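Local coordinates for extracellular invertase (Aspergillus kawachii, PDB 5XH8), which probably hydrolyses the beta-fructofuranoside bond of sucrose and, with high transfructosylation activity, passes fructosyl units to sugar acceptors to give fructooligosaccharides such as 1-kestose, at residues T47-G52 / I103-N108; G52-G57 / K324-T329. All blocks are in the same frame, centred on the assembly; numbering follows the deposited sequence.

Interaction 1 (T47-G52 / I103-N108); sequences TDPATG and IPNGIN
Pro-49 and Pro-104 meet at the surface of the beta-propeller, where the turn linking strands 37-47 and 54-60 comes up against the loop that follows strand 96-103. The apolar part of the contact is small. CD of Pro-49 lies 4.1 Å from CB of Pro-104, and the two pyrrolidine rings cross at about a right angle, so they touch at a corner and do not lie flat on each other. Next to it, CG of Pro-49 reaches ND2 of Asn-105 at 3.9 Å, a carbon-to-amide contact; the Asn-105 side chain is swung out with CG roughly anti to the backbone N (chi1 -150°), which brings its amide to the Pro-49 ring, the two side chains crossing obliquely.

Backbone oxygens supply the rest. The carbonyl O of Thr-47 sits 3.4 Å from CB of Pro-104, the closest approach between the segments, and CD of Pro-49 lies 4.0 Å from O of Pro-104. Pro-104 also touches Trp-191 of strand 191-199.

The 47-52 turn is braced by its own hydrogen bonds. OD1 of Asp-48 accepts from N of Ala-50 at 2.9 Å, an Asx turn with a bent N-H...O angle of 131°, while O of Asp-48 takes N of Gly-52 at 2.9 Å.

With two prolines and a backbone carbonyl doing most of the touching, and only 143 Å² buried, the two loops abut through van der Waals contact: the 47-52 turn brings its own internal bonds to the meeting, and there is no polar pairing between the two segments.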
loop_
_atom_site.group_PDB
_atom_site.type_symbol
_atom_site.label_atom_id
_atom_site.label_comp_id
_atom_site.label_asym_id
_atom_site.label_seq_id
_atom_site.Cartn_x
_atom_site.Cartn_y
_atom_site.Cartn_z
ATOM N N THR A 47 25.563 13.070 -5.851
ATOM C CA THR A 47 26.303 14.308 -5.736
ATOM C C THR A 47 25.362 15.364 -5.199
ATOM O O THR A 47 24.334 15.641 -5.802
ATOM C CB THR A 47 26.855 14.778 -7.090
ATOM O OG1 THR A 47 27.597 13.715 -7.700
ATOM C CG2 THR A 47 27.748 15.979 -6.917
ATOM N N ASP A 48 25.710 15.933 -4.062
ATOM C CA ASP A 48 24.968 17.022 -3.463
ATOM C C ASP A 48 25.223 18.315 -4.290
ATOM O O ASP A 48 26.332 18.846 -4.246
ATOM C CB ASP A 48 25.436 17.198 -2.020
ATOM C CG ASP A 48 24.710 18.326 -1.289
ATOM O OD1 ASP A 48 24.232 19.279 -1.962
ATOM O OD2 ASP A 48 24.594 18.225 -0.038
ATOM N N PRO A 49 24.204 18.823 -5.022
ATOM C CA PRO A 49 24.469 19.991 -5.890
ATOM C C PRO A 49 24.968 21.234 -5.146
ATOM O O PRO A 49 25.782 21.961 -5.691
ATOM C CB PRO A 49 23.126 20.253 -6.582
ATOM C CG PRO A 49 22.106 19.599 -5.727
ATOM C CD PRO A 49 22.777 18.440 -5.044
ATOM N N ALA A 50 24.545 21.431 -3.907
ATOM C CA ALA A 50 24.964 22.580 -3.130
ATOM C C ALA A 50 26.444 22.566 -2.726
ATOM O O ALA A 50 27.045 23.632 -2.677
ATOM C CB ALA A 50 24.104 22.713 -1.890
ATOM N N THR A 51 27.012 21.393 -2.407
ATOM C CA THR A 51 28.388 21.304 -1.894
ATOM C C THR A 51 29.391 20.704 -2.884
ATOM O O THR A 51 30.585 20.786 -2.654
ATOM C CB THR A 51 28.477 20.439 -0.624
ATOM O OG1 THR A 51 28.085 19.093 -0.929
ATOM C CG2 THR A 51 27.605 20.994 0.514
ATOM N N GLY A 52 28.914 20.042 -3.932
ATOM C CA GLY A 52 29.763 19.214 -4.744
ATOM C C GLY A 52 30.253 17.906 -4.119
ATOM O O GLY A 52 30.940 17.156 -4.809
ATOM N N ILE A 103 17.240 11.234 -6.102
ATOM C CA ILE A 103 17.103 12.428 -6.949
ATOM C C ILE A 103 17.788 13.569 -6.198
ATOM O O ILE A 103 17.292 14.000 -5.170
ATOM C CB ILE A 103 15.612 12.777 -7.234
ATOM C CG1 ILE A 103 14.930 11.603 -7.943
ATOM C CG2 ILE A 103 15.508 14.084 -8.046
ATOM C CD1 ILE A 103 13.424 11.736 -8.062
ATOM N N PRO A 104 18.956 14.027 -6.672
ATOM C CA PRO A 104 19.748 14.946 -5.841
ATOM C C PRO A 104 19.084 16.283 -5.560
ATOM O O PRO A 104 19.182 16.818 -4.446
ATOM C CB PRO A 104 21.036 15.149 -6.662
ATOM C CG PRO A 104 21.108 13.942 -7.521
ATOM C CD PRO A 104 19.688 13.628 -7.883
ATOM N N ASN A 105 18.389 16.794 -6.564
ATOM C CA ASN A 105 17.686 18.048 -6.461
ATOM C C ASN A 105 16.199 17.746 -6.585
ATOM O O ASN A 105 15.627 17.855 -7.666
ATOM C CB ASN A 105 18.171 18.980 -7.582
ATOM C CG ASN A 105 18.089 20.438 -7.184
ATOM O OD1 ASN A 105 17.147 20.850 -6.516
ATOM N ND2 ASN A 105 19.115 21.223 -7.548
ATOM N N GLY A 106 15.589 17.326 -5.476
ATOM C CA GLY A 106 14.238 16.801 -5.505
ATOM C C GLY A 106 13.252 17.712 -4.820
ATOM O O GLY A 106 13.237 18.929 -5.068
ATOM N N ILE A 107 12.453 17.130 -3.928
ATOM C CA ILE A 107 11.427 17.854 -3.205
ATOM C C ILE A 107 12.114 18.937 -2.364
ATOM O O ILE A 107 13.098 18.671 -1.659
ATOM C CB ILE A 107 10.573 16.905 -2.316
ATOM C CG1 ILE A 107 9.834 15.881 -3.187
ATOM C CG2 ILE A 107 9.606 17.711 -1.468
ATOM C CD1 ILE A 107 9.126 14.761 -2.426
ATOM N N ASN A 108 11.616 20.170 -2.470
ATOM C CA ASN A 108 12.226 21.333 -1.821
ATOM C C ASN A 108 13.707 21.535 -2.119
ATOM O O ASN A 108 14.418 22.081 -1.314
ATOM C CB ASN A 108 11.991 21.308 -0.323
ATOM C CG ASN A 108 10.546 21.583 0.041
ATOM O OD1 ASN A 108 9.681 21.664 -0.843
ATOM N ND2 ASN A 108 10.269 21.709 1.341
#

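Interaction 2 (G52-G57 / K324-T329); sequences GLFHVG and KVLPST
This is a buried, apolar contact inside the family 32 beta-propeller domain, made between side chains of two strands that belong to one mixed sheet without being neighbours in it. Strands 54-57 and 324-326 run nearly antiparallel, at 162°, but their axes stay 9.5 Å apart, too far for direct backbone pairing, and the space is bridged by Phe-54, Leu-326 and Lys-324.

Phe-54 points at the other strand and takes the largest share of the contact. Its CG is anti to the backbone N (chi1 -172°), which sends the ring out across the gap. Leu-326 answers with a single methyl: CD1 approaches the ring obliquely, 3.7 Å from CD1 of Phe-54, and lies 4.1 Å from CB of the same residue, so it covers the root of the aromatic side chain as well as the near part of the ring. At the other end, CB of Lys-324 meets the ring edge close to its plane, 4.2 Å from CZ of Phe-54. Beyond CB the lysine chain bends at chi2 (67°) and leads away from the phenylalanine, and its NZ is hydrogen-bonded to the carbonyl O of Val-102.

The ring is enclosed further by Thr-47 on strand 37-47, Tyr-345 on strand 341-348 and Leu-73, while Leu-326 also packs on Ile-343 and Thr-47.

Lys-324 thus plays two parts, lending its aliphatic root to a hydrophobic cluster and taking its ammonium group off to a backbone oxygen at the end of strand 96-103. Across this contact Phe-54 makes van der Waals contacts, touched obliquely by a leucine methyl and at its edge by a lysine methylene, with no polar pairing between the segments.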
loop_
_atom_site.group_PDB
_atom_site.type_symbol
_atom_site.label_atom_id
_atom_site.label_comp_id
_atom_site.label_asym_id
_atom_site.label_seq_id
_atom_site.Cartn_x
_atom_site.Cartn_y
_atom_site.Cartn_z
ATOM N N GLY A 52 28.914 20.042 -3.932
ATOM C CA GLY A 52 29.763 19.214 -4.744
ATOM C C GLY A 52 30.253 17.906 -4.119
ATOM O O GLY A 52 30.940 17.156 -4.809
ATOM N N LEU A 53 29.895 17.606 -2.862
ATOM C CA LEU A 53 30.315 16.349 -2.212
ATOM C C LEU A 53 29.585 15.182 -2.808
ATOM O O LEU A 53 28.377 15.267 -3.076
ATOM C CB LEU A 53 29.986 16.323 -0.727
ATOM C CG LEU A 53 30.813 17.115 0.247
ATOM C CD1 LEU A 53 30.175 17.010 1.634
ATOM C CD2 LEU A 53 32.237 16.590 0.239
ATOM N N PHE A 54 30.312 14.082 -2.964
ATOM C CA PHE A 54 29.749 12.860 -3.433
ATOM C C PHE A 54 29.423 11.956 -2.245
ATOM O O PHE A 54 30.304 11.614 -1.448
ATOM C CB PHE A 54 30.694 12.170 -4.390
ATOM C CG PHE A 54 30.094 10.982 -5.068
ATOM C CD1 PHE A 54 28.921 11.115 -5.825
ATOM C CD2 PHE A 54 30.667 9.737 -4.949
ATOM C CE1 PHE A 54 28.356 10.025 -6.468
ATOM C CE2 PHE A 54 30.103 8.641 -5.579
ATOM C CZ PHE A 54 28.942 8.777 -6.342
ATOM N N HIS A 55 28.157 11.559 -2.163
ATOM C CA HIS A 55 27.646 10.705 -1.097
ATOM C C HIS A 55 27.575 9.290 -1.619
ATOM O O HIS A 55 27.039 9.079 -2.698
ATOM C CB HIS A 55 26.243 11.134 -0.681
ATOM C CG HIS A 55 26.204 12.449 0.018
ATOM N ND1 HIS A 55 25.655 12.602 1.269
ATOM C CD2 HIS A 55 26.689 13.662 -0.335
ATOM C CE1 HIS A 55 25.782 13.856 1.649
ATOM N NE2 HIS A 55 26.401 14.523 0.692
ATOM N N VAL A 56 28.135 8.343 -0.850
ATOM C CA VAL A 56 27.968 6.916 -1.086
ATOM C C VAL A 56 27.062 6.311 0.010
ATOM O O VAL A 56 27.067 6.769 1.155
ATOM C CB VAL A 56 29.317 6.137 -1.158
ATOM C CG1 VAL A 56 30.208 6.669 -2.271
ATOM C CG2 VAL A 56 30.066 6.186 0.161
ATOM N N GLY A 57 26.310 5.273 -0.329
ATOM C CA GLY A 57 25.393 4.623 0.603
ATOM C C GLY A 57 25.516 3.122 0.460
ATOM O O GLY A 57 26.031 2.625 -0.544
ATOM N N LYS A 324 26.415 5.804 -10.032
ATOM C CA LYS A 324 25.757 7.088 -10.117
ATOM C C LYS A 324 26.559 8.002 -11.020
ATOM O O LYS A 324 27.786 7.936 -11.042
ATOM C CB LYS A 324 25.669 7.732 -8.730
ATOM C CG LYS A 324 24.716 8.910 -8.602
ATOM C CD LYS A 324 23.256 8.475 -8.778
ATOM C CE LYS A 324 22.248 9.555 -8.366
ATOM N NZ LYS A 324 20.864 9.007 -8.522
ATOM N N VAL A 325 25.847 8.887 -11.701
ATOM C CA VAL A 325 26.442 10.002 -12.417
ATOM C C VAL A 325 27.186 10.879 -11.440
ATOM O O VAL A 325 26.653 11.259 -10.392
ATOM C CB VAL A 325 25.360 10.864 -13.130
ATOM C CG1 VAL A 325 25.978 12.128 -13.731
ATOM C CG2 VAL A 325 24.707 10.031 -14.213
ATOM N N LEU A 326 28.430 11.195 -11.781
ATOM C CA LEU A 326 29.233 12.154 -11.011
ATOM C C LEU A 326 29.599 13.288 -11.967
ATOM O O LEU A 326 30.378 13.067 -12.907
ATOM C CB LEU A 326 30.512 11.470 -10.473
ATOM C CG LEU A 326 31.501 12.342 -9.695
ATOM C CD1 LEU A 326 30.895 12.858 -8.390
ATOM C CD2 LEU A 326 32.810 11.589 -9.436
ATOM N N PRO A 327 29.026 14.482 -11.762
ATOM C CA PRO A 327 29.310 15.507 -12.763
ATOM C C PRO A 327 30.718 16.106 -12.651
ATOM O O PRO A 327 31.323 16.150 -11.560
ATOM C CB PRO A 327 28.224 16.567 -12.510
ATOM C CG PRO A 327 27.860 16.395 -11.092
ATOM C CD PRO A 327 28.023 14.936 -10.783
ATOM N N SER A 328 31.186 16.617 -13.782
ATOM C CA SER A 328 32.456 17.359 -13.872
ATOM C C SER A 328 32.546 18.510 -12.879
ATOM O O SER A 328 33.632 18.868 -12.463
ATOM C CB SER A 328 32.652 17.911 -15.295
ATOM O OG SER A 328 31.759 18.987 -15.542
ATOM N N THR A 329 31.404 19.064 -12.494
ATOM C CA THR A 329 31.333 20.125 -11.502
ATOM C C THR A 329 31.474 19.682 -10.055
ATOM O O THR A 329 31.551 20.533 -9.162
ATOM C CB THR A 329 29.990 20.838 -11.594
ATOM O OG1 THR A 329 28.939 19.885 -11.390
ATOM C CG2 THR A 329 29.845 21.517 -12.998
#

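From the N terminus the chain runs up strand 37-47, makes the 47-52 turn and enters strand 54-60. Interaction 1 then closes a loop of about 50 residues, bringing the end of strand 96-103 back to that turn; interaction 2 closes a much longer one, returning strand 318-326 to strand 54-60. Their segments alternate, so the two loops cross, and Gly-52 belongs to both. Thr-47 joins them in space, its OG1 packing 3.5 Å from CD1 of Leu-326. Asp-48 adds a probable hydrogen bond from its N to O of Leu-53. Interaction 2 joins two strands of the mixed sheet; interaction 1 joins a turn of that sheet to a loop of the four-stranded sheet containing strand 96-103.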